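Local coordinates for subclass B1 metallo-beta-lactamase (Myroides odoratimimus, PDB 6T5L), which probably hydrolyses the beta-lactam ring of carbapenems and related antibiotics, using a pair of zinc ions held in its active site, at residues 66-71 and 106-111; 87-92 and 111-116; 97-102 and 128-133; 115-120 and 136-141. One frame throughout, in Å; residues are numbered along the deposited sequence.

Interaction 1: 66-71 and 106-111; sequences DTPTDD and TEFENH
The loop 66-71 passes alongside the helical segment 106-111, coming nearest where the CA atoms of Asp71 and Glu107 lie 5.5 Å apart, and no direct hydrogen bond joins the two. Phe108 makes the apolar contact, its ring reaching back to the loop base. Its CE1 edge meets Pro68, with CD 4.0 Å from Phe108 CE1 and close to the ring plane, while the methyl of Thr67 approaches obliquely, CG2 lying 3.8 Å from Phe108 CD1. Thr67 keeps its hydroxyl turned the other way: with OG1 between the backbone N and the carbonyl carbon (chi1 76°), it bonds to Pro68 O at 2.9 Å, and it also accepts from Gly104 N. At the far end, the Asp71 carboxylate lies beside the first turn of the helix. One water bridges them, donating to Asp71 OD1 at 2.8 Å and accepting from Thr106 N at 3.1 Å. At the helix end, His111 ND1 donates to Glu107 O at 2.8 Å in the imidazole plane. Leu92 of strand 88-93 packs on both Thr67 and Phe108; the contact sets helix 105-110 against the loop linking strand 61-65 to helix 71-83 in the alpha-beta/beta-alpha fold of metallo-beta-lactamases.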
loop_
_atom_site.group_PDB
_atom_site.type_symbol
_atom_site.label_atom_id
_atom_site.label_comp_id
_atom_site.label_asym_id
_atom_site.label_seq_id
_atom_site.Cartn_x
_atom_site.Cartn_y
_atom_site.Cartn_z
ATOM N N ASP A 66 2.611 -2.440 -0.703
ATOM C CA ASP A 66 3.635 -1.499 -1.132
ATOM C C ASP A 66 5.053 -1.690 -0.581
ATOM O O ASP A 66 5.241 -1.788 0.641
ATOM C CB ASP A 66 3.246 -0.057 -0.880
ATOM C CG ASP A 66 2.181 0.456 -1.850
ATOM O OD1 ASP A 66 1.564 -0.382 -2.592
ATOM O OD2 ASP A 66 1.960 1.696 -1.844
ATOM N N THR A 67 5.997 -2.018 -1.443
ATOM C CA THR A 67 7.374 -1.867 -0.991
ATOM C C THR A 67 7.607 -0.443 -0.501
ATOM O O THR A 67 6.999 0.498 -1.018
ATOM C CB THR A 67 8.388 -2.239 -2.080
ATOM O OG1 THR A 67 8.500 -1.202 -3.075
ATOM C CG2 THR A 67 7.989 -3.579 -2.729
ATOM N N PRO A 68 8.444 -0.257 0.517
ATOM C CA PRO A 68 9.124 1.037 0.703
ATOM C C PRO A 68 9.855 1.441 -0.573
ATOM O O PRO A 68 10.002 0.652 -1.513
ATOM C CB PRO A 68 10.115 0.794 1.857
ATOM C CG PRO A 68 9.655 -0.510 2.548
ATOM C CD PRO A 68 8.933 -1.317 1.440
ATOM N N THR A 69 10.344 2.691 -0.591
ATOM C CA THR A 69 10.619 3.373 -1.850
ATOM C C THR A 69 11.879 2.861 -2.542
ATOM O O THR A 69 12.036 3.077 -3.755
ATOM C CB THR A 69 10.760 4.896 -1.622
ATOM O OG1 THR A 69 11.623 5.139 -0.513
ATOM C CG2 THR A 69 9.396 5.540 -1.345
ATOM N N ASP A 70 12.792 2.199 -1.826
ATOM C CA ASP A 70 13.976 1.694 -2.498
ATOM C C ASP A 70 14.489 0.425 -1.818
ATOM O O ASP A 70 13.940 -0.041 -0.805
ATOM C CB ASP A 70 15.059 2.773 -2.548
ATOM C CG ASP A 70 15.493 3.206 -1.179
ATOM O OD1 ASP A 70 15.177 2.492 -0.212
ATOM O OD2 ASP A 70 16.115 4.273 -1.050
ATOM N N ASP A 71 15.590 -0.106 -2.382
ATOM C CA ASP A 71 16.120 -1.382 -1.903
ATOM C C ASP A 71 16.577 -1.264 -0.449
ATOM O O ASP A 71 16.268 -2.136 0.362
ATOM C CB ASP A 71 17.275 -1.907 -2.800
ATOM C CG ASP A 71 16.769 -2.644 -4.058
ATOM O OD1 ASP A 71 15.559 -2.875 -4.198
ATOM O OD2 ASP A 71 17.609 -3.035 -4.900
ATOM N N THR A 106 13.222 -5.518 -5.995
ATOM C CA THR A 106 14.378 -6.435 -6.094
ATOM C C THR A 106 14.725 -7.028 -4.730
ATOM O O THR A 106 15.086 -8.209 -4.606
ATOM C CB THR A 106 15.595 -5.702 -6.668
ATOM O OG1 THR A 106 15.353 -5.253 -8.034
ATOM C CG2 THR A 106 16.841 -6.627 -6.667
ATOM N N GLU A 107 14.630 -6.223 -3.683
ATOM C CA GLU A 107 15.058 -6.710 -2.389
ATOM C C GLU A 107 14.079 -7.755 -1.867
ATOM O O GLU A 107 14.482 -8.763 -1.273
ATOM C CB GLU A 107 15.216 -5.509 -1.466
ATOM C CG GLU A 107 15.895 -5.790 -0.228
ATOM C CD GLU A 107 17.340 -6.217 -0.419
ATOM O OE1 GLU A 107 18.151 -5.484 -0.972
ATOM O OE2 GLU A 107 17.615 -7.343 -0.020
ATOM N N PHE A 108 12.790 -7.553 -2.137
ATOM C CA PHE A 108 11.772 -8.540 -1.769
ATOM C C PHE A 108 11.951 -9.811 -2.580
ATOM O O PHE A 108 11.892 -10.941 -2.040
ATOM C CB PHE A 108 10.351 -7.989 -1.992
ATOM C CG PHE A 108 9.868 -7.095 -0.884
ATOM C CD1 PHE A 108 10.336 -5.803 -0.795
ATOM C CD2 PHE A 108 8.912 -7.537 0.075
ATOM C CE1 PHE A 108 9.921 -4.963 0.241
ATOM C CE2 PHE A 108 8.511 -6.662 1.135
ATOM C CZ PHE A 108 8.993 -5.422 1.209
ATOM N N GLU A 109 12.180 -9.661 -3.875
ATOM C CA GLU A 109 12.356 -10.857 -4.713
ATOM C C GLU A 109 13.590 -11.670 -4.270
ATOM O O GLU A 109 13.573 -12.915 -4.300
ATOM C CB GLU A 109 12.450 -10.452 -6.185
ATOM C CG GLU A 109 11.175 -9.836 -6.732
ATOM C CD GLU A 109 11.238 -9.598 -8.240
ATOM O OE1 GLU A 109 12.205 -8.964 -8.678
ATOM O OE2 GLU A 109 10.326 -10.029 -8.985
ATOM N N ASN A 110 14.627 -10.989 -3.782
ATOM C CA ASN A 110 15.838 -11.659 -3.341
ATOM C C ASN A 110 15.660 -12.378 -2.027
ATOM O O ASN A 110 16.468 -13.261 -1.712
ATOM C CB ASN A 110 16.978 -10.682 -3.208
ATOM C CG ASN A 110 17.569 -10.301 -4.567
ATOM O OD1 ASN A 110 17.147 -10.824 -5.603
ATOM N ND2 ASN A 110 18.475 -9.344 -4.575
ATOM N N HIS A 111 14.629 -12.044 -1.266
ATOM C CA HIS A 111 14.264 -12.859 -0.126
ATOM C C HIS A 111 13.174 -13.869 -0.485
ATOM O O HIS A 111 12.556 -14.429 0.414
ATOM C CB HIS A 111 13.822 -11.974 1.045
ATOM C CG HIS A 111 14.941 -11.171 1.642
ATOM N ND1 HIS A 111 15.511 -10.098 0.997
ATOM C CD2 HIS A 111 15.609 -11.297 2.819
ATOM C CE1 HIS A 111 16.503 -9.615 1.726
ATOM N NE2 HIS A 111 16.573 -10.316 2.847
HETATM O O HOH W 1 14.016 -2.613 -6.500
#

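Interaction 2: 87-92 and 111-116; sequences SEIIGL and HNIQTY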
loop_
_atom_site.group_PDB
_atom_site.type_symbol
_atom_site.label_atom_id
_atom_site.label_comp_id
_atom_site.label_asym_id
_atom_site.label_seq_id
_atom_site.Cartn_x
_atom_site.Cartn_y
_atom_site.Cartn_z
ATOM N N SER A 87 8.955 -12.759 12.342
ATOM C CA SER A 87 7.951 -13.225 11.415
ATOM C C SER A 87 8.509 -13.425 10.001
ATOM O O SER A 87 9.605 -12.988 9.613
ATOM C CB SER A 87 6.742 -12.250 11.402
ATOM O OG SER A 87 6.055 -12.235 12.658
ATOM N N GLU A 88 7.725 -14.118 9.222
ATOM C CA GLU A 88 8.004 -14.342 7.823
ATOM C C GLU A 88 7.054 -13.453 7.019
ATOM O O GLU A 88 5.851 -13.349 7.338
ATOM C CB GLU A 88 7.805 -15.815 7.492
ATOM C CG GLU A 88 7.829 -16.135 6.002
ATOM C CD GLU A 88 7.435 -17.584 5.666
ATOM O OE1 GLU A 88 7.303 -17.880 4.448
ATOM O OE2 GLU A 88 7.240 -18.411 6.582
ATOM N N ILE A 89 7.572 -12.814 5.989
ATOM C CA ILE A 89 6.709 -12.091 5.062
ATOM C C ILE A 89 6.243 -13.089 4.021
ATOM O O ILE A 89 7.069 -13.617 3.277
ATOM C CB ILE A 89 7.436 -10.914 4.386
ATOM C CG1 ILE A 89 7.894 -9.908 5.427
ATOM C CG2 ILE A 89 6.458 -10.305 3.349
ATOM C CD1 ILE A 89 8.970 -8.937 4.892
ATOM N N ILE A 90 4.932 -13.306 3.916
ATOM C CA ILE A 90 4.433 -14.330 3.008
ATOM C C ILE A 90 3.961 -13.776 1.688
ATOM O O ILE A 90 3.622 -14.561 0.789
ATOM C CB ILE A 90 3.287 -15.180 3.612
ATOM C CG1 ILE A 90 2.077 -14.340 4.067
ATOM C CG2 ILE A 90 3.812 -15.910 4.837
ATOM C CD1 ILE A 90 0.862 -15.236 4.498
ATOM N N GLY A 91 3.966 -12.469 1.508
ATOM C CA GLY A 91 3.461 -11.932 0.256
ATOM C C GLY A 91 3.625 -10.431 0.209
ATOM O O GLY A 91 3.482 -9.767 1.223
ATOM N N LEU A 92 3.861 -9.909 -0.977
ATOM C CA LEU A 92 3.926 -8.485 -1.246
ATOM C C LEU A 92 2.841 -8.123 -2.260
ATOM O O LEU A 92 2.695 -8.783 -3.302
ATOM C CB LEU A 92 5.297 -8.117 -1.788
ATOM C CG LEU A 92 5.395 -6.727 -2.368
ATOM C CD1 LEU A 92 5.399 -5.659 -1.347
ATOM C CD2 LEU A 92 6.718 -6.758 -3.162
ATOM N N HIS A 111 14.629 -12.044 -1.266
ATOM C CA HIS A 111 14.264 -12.859 -0.126
ATOM C C HIS A 111 13.174 -13.869 -0.485
ATOM O O HIS A 111 12.556 -14.429 0.414
ATOM C CB HIS A 111 13.822 -11.974 1.045
ATOM C CG HIS A 111 14.941 -11.171 1.642
ATOM N ND1 HIS A 111 15.511 -10.098 0.997
ATOM C CD2 HIS A 111 15.609 -11.297 2.819
ATOM C CE1 HIS A 111 16.503 -9.615 1.726
ATOM N NE2 HIS A 111 16.573 -10.316 2.847
ATOM N N ASN A 112 12.919 -14.101 -1.772
ATOM C CA ASN A 112 11.854 -14.989 -2.221
ATOM C C ASN A 112 10.515 -14.748 -1.514
ATOM O O ASN A 112 9.828 -15.683 -1.112
ATOM C CB ASN A 112 12.309 -16.415 -2.062
ATOM C CG ASN A 112 13.658 -16.643 -2.727
ATOM O OD1 ASN A 112 13.733 -16.542 -3.924
ATOM N ND2 ASN A 112 14.715 -16.924 -1.955
ATOM N N ILE A 113 10.116 -13.476 -1.425
ATOM C CA ILE A 113 8.766 -13.098 -1.002
ATOM C C ILE A 113 7.859 -13.090 -2.219
ATOM O O ILE A 113 8.083 -12.332 -3.167
ATOM C CB ILE A 113 8.760 -11.729 -0.320
ATOM C CG1 ILE A 113 9.608 -11.796 0.981
ATOM C CG2 ILE A 113 7.342 -11.299 0.028
ATOM C CD1 ILE A 113 10.085 -10.426 1.455
ATOM N N GLN A 114 6.855 -13.951 -2.217
ATOM C CA GLN A 114 5.910 -13.993 -3.327
ATOM C C GLN A 114 5.238 -12.632 -3.541
ATOM O O GLN A 114 4.723 -12.014 -2.607
ATOM C CB GLN A 114 4.841 -15.045 -3.077
ATOM C CG GLN A 114 3.904 -15.238 -4.244
ATOM C CD GLN A 114 4.659 -15.655 -5.510
ATOM O OE1 GLN A 114 5.353 -16.664 -5.517
ATOM N NE2 GLN A 114 4.489 -14.893 -6.588
ATOM N N THR A 115 5.264 -12.173 -4.787
ATOM C CA THR A 115 4.536 -10.996 -5.225
ATOM C C THR A 115 3.142 -11.376 -5.712
ATOM O O THR A 115 2.988 -12.322 -6.491
ATOM C CB THR A 115 5.301 -10.312 -6.364
ATOM O OG1 THR A 115 6.573 -9.950 -5.850
ATOM C CG2 THR A 115 4.603 -9.069 -6.840
ATOM N N TYR A 116 2.150 -10.622 -5.272
ATOM C CA TYR A 116 0.769 -10.763 -5.733
ATOM C C TYR A 116 0.331 -9.449 -6.347
ATOM O O TYR A 116 0.357 -8.423 -5.665
ATOM C CB TYR A 116 -0.166 -11.092 -4.577
ATOM C CG TYR A 116 0.046 -12.442 -3.939
ATOM C CD1 TYR A 116 1.001 -12.595 -2.974
ATOM C CD2 TYR A 116 -0.685 -13.561 -4.327
ATOM C CE1 TYR A 116 1.225 -13.794 -2.361
ATOM C CE2 TYR A 116 -0.467 -14.781 -3.724
ATOM C CZ TYR A 116 0.510 -14.873 -2.731
ATOM O OH TYR A 116 0.790 -16.026 -2.046
HETATM O O HOH W 2 6.508 -15.500 -0.026
HETATM O O HOH W 3 1.813 -16.332 0.404
#
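A single beta bridge, between Leu92 and Thr115, joins the outermost strand 88-93 of the six-stranded sheet to the chain that leaves helix 105-110. Leu92 uses both of its backbone polar groups: its N donates to Gln114 O at 2.8 Å, and its O receives Tyr116 N at 2.7 Å in an almost straight bond (176°). The Gly91 CA comes within 3.1 Å of the same Gln114 O, adding a CA-H...O contact. Earlier along the strand, Ile89 and Ile113 cross with their methyl branches together, CG2 to CG2 at 3.6 Å; in each, CG2 stands opposite the backbone N, while the CD1 ends also meet. The Tyr116 ring turns its edge to the strand, and Gly91 CA lies in the ring plane 3.9 Å from Tyr116 CE1. Beyond the ring, a water donates to Ile90 O at 2.6 Å and also hydrogen-bonds Tyr116 OH. Gln114 folds back on its own segment, NE2 giving a bond of 3.0 Å to Thr115 O and another to Pro135 O. Asn112, at positive phi, is the C-prime residue of the Schellman motif ending helix 105-110, and the chain continues from this helix stop into a bridge at the sheet edge.

Interaction 3: 97-102 and 128-133; sequences FHDDCI and NGQEFS. With ZN (zinc ion), chain C; ZN (zinc ion), chain D.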
loop_
_atom_site.group_PDB
_atom_site.type_symbol
_atom_site.label_atom_id
_atom_site.label_comp_id
_atom_site.label_asym_id
_atom_site.label_seq_id
_atom_site.Cartn_x
_atom_site.Cartn_y
_atom_site.Cartn_z
ATOM N N PHE A 97 1.514 0.748 -10.062
ATOM C CA PHE A 97 2.775 0.511 -10.766
ATOM C C PHE A 97 3.829 1.593 -10.506
ATOM O O PHE A 97 4.939 1.472 -11.008
ATOM C CB PHE A 97 2.517 0.388 -12.274
ATOM C CG PHE A 97 2.180 1.692 -12.939
ATOM C CD1 PHE A 97 0.900 2.220 -12.898
ATOM C CD2 PHE A 97 3.157 2.378 -13.647
ATOM C CE1 PHE A 97 0.605 3.460 -13.541
ATOM C CE2 PHE A 97 2.867 3.591 -14.304
ATOM C CZ PHE A 97 1.618 4.137 -14.237
ATOM N N HIS A 98 3.550 2.612 -9.705
ATOM C CA HIS A 98 4.557 3.647 -9.483
ATOM C C HIS A 98 5.632 3.177 -8.507
ATOM O O HIS A 98 5.483 2.158 -7.831
ATOM C CB HIS A 98 3.914 4.900 -8.916
ATOM C CG HIS A 98 3.146 5.657 -9.929
ATOM N ND1 HIS A 98 2.105 6.498 -9.603
ATOM C CD2 HIS A 98 3.286 5.712 -11.273
ATOM C CE1 HIS A 98 1.624 7.031 -10.715
ATOM N NE2 HIS A 98 2.342 6.595 -11.740
ATOM N N ASP A 99 6.673 4.005 -8.347
ATOM C CA ASP A 99 7.837 3.582 -7.572
ATOM C C ASP A 99 7.612 3.652 -6.068
ATOM O O ASP A 99 8.345 2.979 -5.329
ATOM C CB ASP A 99 9.082 4.406 -7.936
ATOM C CG ASP A 99 9.841 3.862 -9.169
ATOM O OD1 ASP A 99 9.560 2.739 -9.622
ATOM O OD2 ASP A 99 10.741 4.566 -9.664
ATOM N N ASP A 100 6.611 4.419 -5.577
ATOM C CA ASP A 100 6.233 4.275 -4.165
ATOM C C ASP A 100 5.381 3.027 -3.928
ATOM O O ASP A 100 4.750 2.894 -2.842
ATOM C CB ASP A 100 5.550 5.551 -3.592
ATOM C CG ASP A 100 4.392 6.125 -4.449
ATOM O OD1 ASP A 100 4.498 6.230 -5.692
ATOM O OD2 ASP A 100 3.420 6.659 -3.862
ATOM N N CYS A 101 5.406 2.085 -4.890
ATOM C CA CYS A 101 4.767 0.801 -4.638
ATOM C C CYS A 101 5.709 -0.359 -4.929
ATOM O O CYS A 101 5.591 -1.390 -4.256
ATOM C CB CYS A 101 3.468 0.651 -5.453
ATOM S SG CYS A 101 2.419 2.153 -5.480
ATOM N N ILE A 102 6.650 -0.211 -5.909
ATOM C CA ILE A 102 7.526 -1.308 -6.301
ATOM C C ILE A 102 8.999 -0.924 -6.261
ATOM O O ILE A 102 9.860 -1.653 -6.783
ATOM C CB ILE A 102 7.171 -1.810 -7.718
ATOM C CG1 ILE A 102 7.276 -0.663 -8.725
ATOM C CG2 ILE A 102 5.811 -2.393 -7.768
ATOM C CD1 ILE A 102 7.655 -1.099 -10.051
ATOM N N ASN A 128 5.608 0.378 -19.513
ATOM C CA ASN A 128 6.644 1.303 -19.086
ATOM C C ASN A 128 8.012 0.629 -18.992
ATOM O O ASN A 128 8.930 1.175 -18.365
ATOM C CB ASN A 128 6.232 1.959 -17.767
ATOM C CG ASN A 128 4.867 2.666 -17.870
ATOM O OD1 ASN A 128 3.888 2.097 -18.355
ATOM N ND2 ASN A 128 4.820 3.921 -17.450
ATOM N N GLY A 129 8.181 -0.521 -19.650
ATOM C CA GLY A 129 9.478 -1.144 -19.798
ATOM C C GLY A 129 9.905 -2.043 -18.661
ATOM O O GLY A 129 11.022 -2.592 -18.717
ATOM N N GLN A 130 9.071 -2.207 -17.634
ATOM C CA GLN A 130 9.439 -3.000 -16.477
ATOM C C GLN A 130 8.603 -4.272 -16.387
ATOM O O GLN A 130 7.392 -4.270 -16.642
ATOM C CB GLN A 130 9.278 -2.225 -15.166
ATOM C CG GLN A 130 9.611 -0.759 -15.204
ATOM C CD GLN A 130 9.793 -0.205 -13.800
ATOM O OE1 GLN A 130 10.055 -0.954 -12.854
ATOM N NE2 GLN A 130 9.624 1.103 -13.653
ATOM N N GLU A 131 9.272 -5.345 -15.992
ATOM C CA GLU A 131 8.668 -6.623 -15.681
ATOM C C GLU A 131 9.189 -7.056 -14.318
ATOM O O GLU A 131 10.349 -6.791 -13.981
ATOM C CB GLU A 131 9.058 -7.711 -16.684
ATOM C CG GLU A 131 8.563 -7.555 -18.093
ATOM C CD GLU A 131 9.010 -8.713 -18.977
ATOM O OE1 GLU A 131 9.636 -9.663 -18.456
ATOM O OE2 GLU A 131 8.735 -8.678 -20.192
ATOM N N PHE A 132 8.353 -7.761 -13.562
ATOM C CA PHE A 132 8.834 -8.506 -12.404
ATOM C C PHE A 132 9.776 -9.612 -12.852
ATOM O O PHE A 132 9.538 -10.282 -13.859
ATOM C CB PHE A 132 7.671 -9.094 -11.611
ATOM C CG PHE A 132 6.755 -8.033 -11.082
ATOM C CD1 PHE A 132 7.000 -7.401 -9.861
ATOM C CD2 PHE A 132 5.704 -7.579 -11.865
ATOM C CE1 PHE A 132 6.160 -6.360 -9.397
ATOM C CE2 PHE A 132 4.874 -6.547 -11.410
ATOM C CZ PHE A 132 5.111 -5.946 -10.180
ATOM N N SER A 133 10.859 -9.778 -12.103
ATOM C CA SER A 133 11.849 -10.802 -12.416
ATOM C C SER A 133 11.363 -12.192 -12.012
ATOM O O SER A 133 11.381 -13.121 -12.831
ATOM C CB SER A 133 13.163 -10.489 -11.717
ATOM O OG SER A 133 13.868 -11.689 -11.516
HETATM ZN ZN ZN C . 1.202 6.661 -7.830
HETATM ZN ZN ZN D . 1.631 7.938 -4.340
HETATM O O HOH W 4 1.878 6.903 -6.789
HETATM O O HOH W 5 0.355 9.806 -4.815
#
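Phe97 lies between the two histidines of the HxHxD zinc-binding motif (His96, His98, Asp100) of the metallo-beta-lactamase superfamily, of which this segment holds the last two ligands, and its ring meets the side chain of Asn128 obliquely, just beyond helix 119-127. On one face of that ring lies the CD2 edge of His98, 3.7 Å above the plane. His98 binds a zinc ion through ND1 at 2.0 Å, with His96 and His161 completing the protein ligands; its NE2 is held by Asp194. At Asp99 the carboxylate only approaches Gln130. Asp100 binds the second zinc ion through OD2 at 2.2 Å, together with Cys180 and His221. Its CG sits between the backbone N and the carbonyl carbon (chi1 50°), directing the carboxylate to the metal. Cys101 and Ile102 both give their N-H to His98 O, closing the short helical turn. Ile102 faces the other segment, under the cover of Leu125: its CG2 lies 4.3 Å from Phe132 CE1, approaching the ring obliquely, and its CD1 is 3.7 Å from Gln130 OE1.

Interaction 4: 115-120 and 136-141; sequences TYVSKE and TKDFDN
Backbone hydrogen bonds come first: Lys137 N to Thr115 O, Val117 N to Lys137 O and Phe139 N to Val117 O, each 3.0 Å, alternate between the strands as in a parallel ladder, and Lys119 N extends it to Phe139 O at 2.9 Å. Among aromatic contacts, the Phe139 ring lies beneath Ser118, whose CB makes a CH-pi contact 3.9 Å from the ring centroid and 22° off its normal. A chi1 of 63° (CG between the backbone N and carbonyl carbon) folds it back under the neighbouring strand. Lys137 runs beside Tyr116, its CB 3.6 Å from Tyr116 CD2. On the other face, Val117 CG1 packs on Thr136. The extended Lys119 forms a salt bridge with Asp140, its NZ hydrogen bonds to OD1 (3.4 Å) and OD2 both weak. Ser118 OG, at the N-cap, bonds to Thr121 OG1. Strands 116-118 and 137-139 form a beta-alpha-beta unit with helix 119-127, whose Ile122 covers Val117, Thr136 and Asp138, while Leu143 and Leu145 of strand 142-147 touch Tyr116.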
loop_
_atom_site.group_PDB
_atom_site.type_symbol
_atom_site.label_atom_id
_atom_site.label_comp_id
_atom_site.label_asym_id
_atom_site.label_seq_id
_atom_site.Cartn_x
_atom_site.Cartn_y
_atom_site.Cartn_z
ATOM N N THR A 115 5.264 -12.173 -4.787
ATOM C CA THR A 115 4.536 -10.996 -5.225
ATOM C C THR A 115 3.142 -11.376 -5.712
ATOM O O THR A 115 2.988 -12.322 -6.491
ATOM C CB THR A 115 5.301 -10.312 -6.364
ATOM O OG1 THR A 115 6.573 -9.950 -5.850
ATOM C CG2 THR A 115 4.603 -9.069 -6.840
ATOM N N TYR A 116 2.150 -10.622 -5.272
ATOM C CA TYR A 116 0.769 -10.763 -5.733
ATOM C C TYR A 116 0.331 -9.449 -6.347
ATOM O O TYR A 116 0.357 -8.423 -5.665
ATOM C CB TYR A 116 -0.166 -11.092 -4.577
ATOM C CG TYR A 116 0.046 -12.442 -3.939
ATOM C CD1 TYR A 116 1.001 -12.595 -2.974
ATOM C CD2 TYR A 116 -0.685 -13.561 -4.327
ATOM C CE1 TYR A 116 1.225 -13.794 -2.361
ATOM C CE2 TYR A 116 -0.467 -14.781 -3.724
ATOM C CZ TYR A 116 0.510 -14.873 -2.731
ATOM O OH TYR A 116 0.790 -16.026 -2.046
ATOM N N VAL A 117 -0.057 -9.449 -7.618
ATOM C CA VAL A 117 -0.308 -8.178 -8.284
ATOM C C VAL A 117 -1.397 -8.344 -9.323
ATOM O O VAL A 117 -1.644 -9.445 -9.865
ATOM C CB VAL A 117 1.017 -7.636 -8.890
ATOM C CG1 VAL A 117 1.645 -8.696 -9.787
ATOM C CG2 VAL A 117 0.822 -6.299 -9.650
ATOM N N SER A 118 -2.094 -7.254 -9.558
ATOM C CA SER A 118 -3.204 -7.308 -10.477
ATOM C C SER A 118 -2.668 -7.336 -11.900
ATOM O O SER A 118 -1.563 -6.857 -12.192
ATOM C CB SER A 118 -4.132 -6.093 -10.289
ATOM O OG SER A 118 -3.715 -4.980 -11.054
ATOM N N LYS A 119 -3.514 -7.820 -12.798
ATOM C CA LYS A 119 -3.115 -7.982 -14.196
ATOM C C LYS A 119 -2.942 -6.636 -14.897
ATOM O O LYS A 119 -1.949 -6.428 -15.590
ATOM C CB LYS A 119 -4.127 -8.851 -14.927
ATOM C CG LYS A 119 -4.043 -10.337 -14.542
ATOM C CD LYS A 119 -5.089 -11.192 -15.254
ATOM C CE LYS A 119 -4.911 -12.664 -14.959
ATOM N NZ LYS A 119 -6.052 -13.452 -15.510
ATOM N N GLU A 120 -3.815 -5.675 -14.627
ATOM C CA GLU A 120 -3.627 -4.340 -15.204
ATOM C C GLU A 120 -2.330 -3.714 -14.707
ATOM O O GLU A 120 -1.581 -3.120 -15.482
ATOM C CB GLU A 120 -4.820 -3.436 -14.872
ATOM C CG GLU A 120 -4.923 -2.256 -15.826
ATOM C CD GLU A 120 -6.092 -1.333 -15.543
ATOM O OE1 GLU A 120 -6.088 -0.222 -16.124
ATOM O OE2 GLU A 120 -7.018 -1.722 -14.787
ATOM N N THR A 136 5.086 -13.869 -10.862
ATOM C CA THR A 136 4.086 -13.299 -9.975
ATOM C C THR A 136 2.845 -14.202 -9.876
ATOM O O THR A 136 2.591 -15.052 -10.722
ATOM C CB THR A 136 3.667 -11.905 -10.498
ATOM O OG1 THR A 136 3.219 -12.027 -11.863
ATOM C CG2 THR A 136 4.843 -10.910 -10.454
ATOM N N LYS A 137 2.069 -13.991 -8.824
ATOM C CA LYS A 137 0.721 -14.538 -8.717
ATOM C C LYS A 137 -0.233 -13.395 -9.047
ATOM O O LYS A 137 -0.154 -12.328 -8.432
ATOM C CB LYS A 137 0.471 -15.143 -7.325
ATOM C CG LYS A 137 0.886 -16.631 -7.361
ATOM C CD LYS A 137 1.063 -17.283 -6.027
ATOM C CE LYS A 137 0.987 -18.792 -6.200
ATOM N NZ LYS A 137 1.563 -19.566 -5.079
ATOM N N ASP A 138 -1.057 -13.572 -10.079
ATOM C CA ASP A 138 -1.804 -12.464 -10.675
ATOM C C ASP A 138 -3.287 -12.520 -10.342
ATOM O O ASP A 138 -3.856 -13.593 -10.191
ATOM C CB ASP A 138 -1.654 -12.456 -12.197
ATOM C CG ASP A 138 -0.201 -12.509 -12.630
ATOM O OD1 ASP A 138 0.674 -12.248 -11.773
ATOM O OD2 ASP A 138 0.055 -12.790 -13.815
ATOM N N PHE A 139 -3.940 -11.363 -10.289
ATOM C CA PHE A 139 -5.366 -11.376 -10.033
ATOM C C PHE A 139 -6.044 -10.309 -10.869
ATOM O O PHE A 139 -5.440 -9.298 -11.239
ATOM C CB PHE A 139 -5.678 -11.189 -8.535
ATOM C CG PHE A 139 -5.238 -9.851 -7.941
ATOM C CD1 PHE A 139 -3.975 -9.683 -7.455
ATOM C CD2 PHE A 139 -6.117 -8.775 -7.873
ATOM C CE1 PHE A 139 -3.553 -8.483 -6.901
ATOM C CE2 PHE A 139 -5.711 -7.575 -7.306
ATOM C CZ PHE A 139 -4.433 -7.439 -6.807
ATOM N N ASP A 140 -7.296 -10.571 -11.226
ATOM C CA ASP A 140 -7.973 -9.626 -12.102
ATOM C C ASP A 140 -8.427 -8.423 -11.290
ATOM O O ASP A 140 -7.917 -7.306 -11.463
ATOM C CB ASP A 140 -9.146 -10.320 -12.790
ATOM C CG ASP A 140 -8.673 -11.319 -13.819
ATOM O OD1 ASP A 140 -8.101 -10.862 -14.825
ATOM O OD2 ASP A 140 -8.830 -12.550 -13.609
ATOM N N ASN A 141 -9.330 -8.662 -10.357
ATOM C CA ASN A 141 -10.016 -7.595 -9.646
ATOM C C ASN A 141 -9.943 -7.746 -8.148
ATOM O O ASN A 141 -10.165 -6.764 -7.441
ATOM C CB ASN A 141 -11.503 -7.555 -10.011
ATOM C CG ASN A 141 -11.737 -7.366 -11.487
ATOM O OD1 ASN A 141 -12.532 -8.105 -12.092
ATOM N ND2 ASN A 141 -11.074 -6.347 -12.086
HETATM O O HOH W 6 -6.367 -6.305 -13.125
#

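How the interactions relate
From the N terminus, the chain leaves strand 61-65 through the loop of interaction 1, which closes an excursion through helix 71-83 and strand 88-93 to helix 105-110. Interaction 2 opens within that excursion and closes beyond it, so the two cross, sharing His111 and meeting where Leu92 packs on Thr67 and Phe108. Interaction 3 also crosses both, and Cys101 O probably accepts from Thr67 N, tying the zinc-binding turn to the loop of interaction 1. Interaction 4 starts at Thr115 and Tyr116, where interaction 2 ends, and crosses interaction 3. Interaction 2 joins the six-stranded sheet to the start of the two-stranded one, and Phe132, packed on Ile102 of the metal-binding turn, touches Thr115 and Val117.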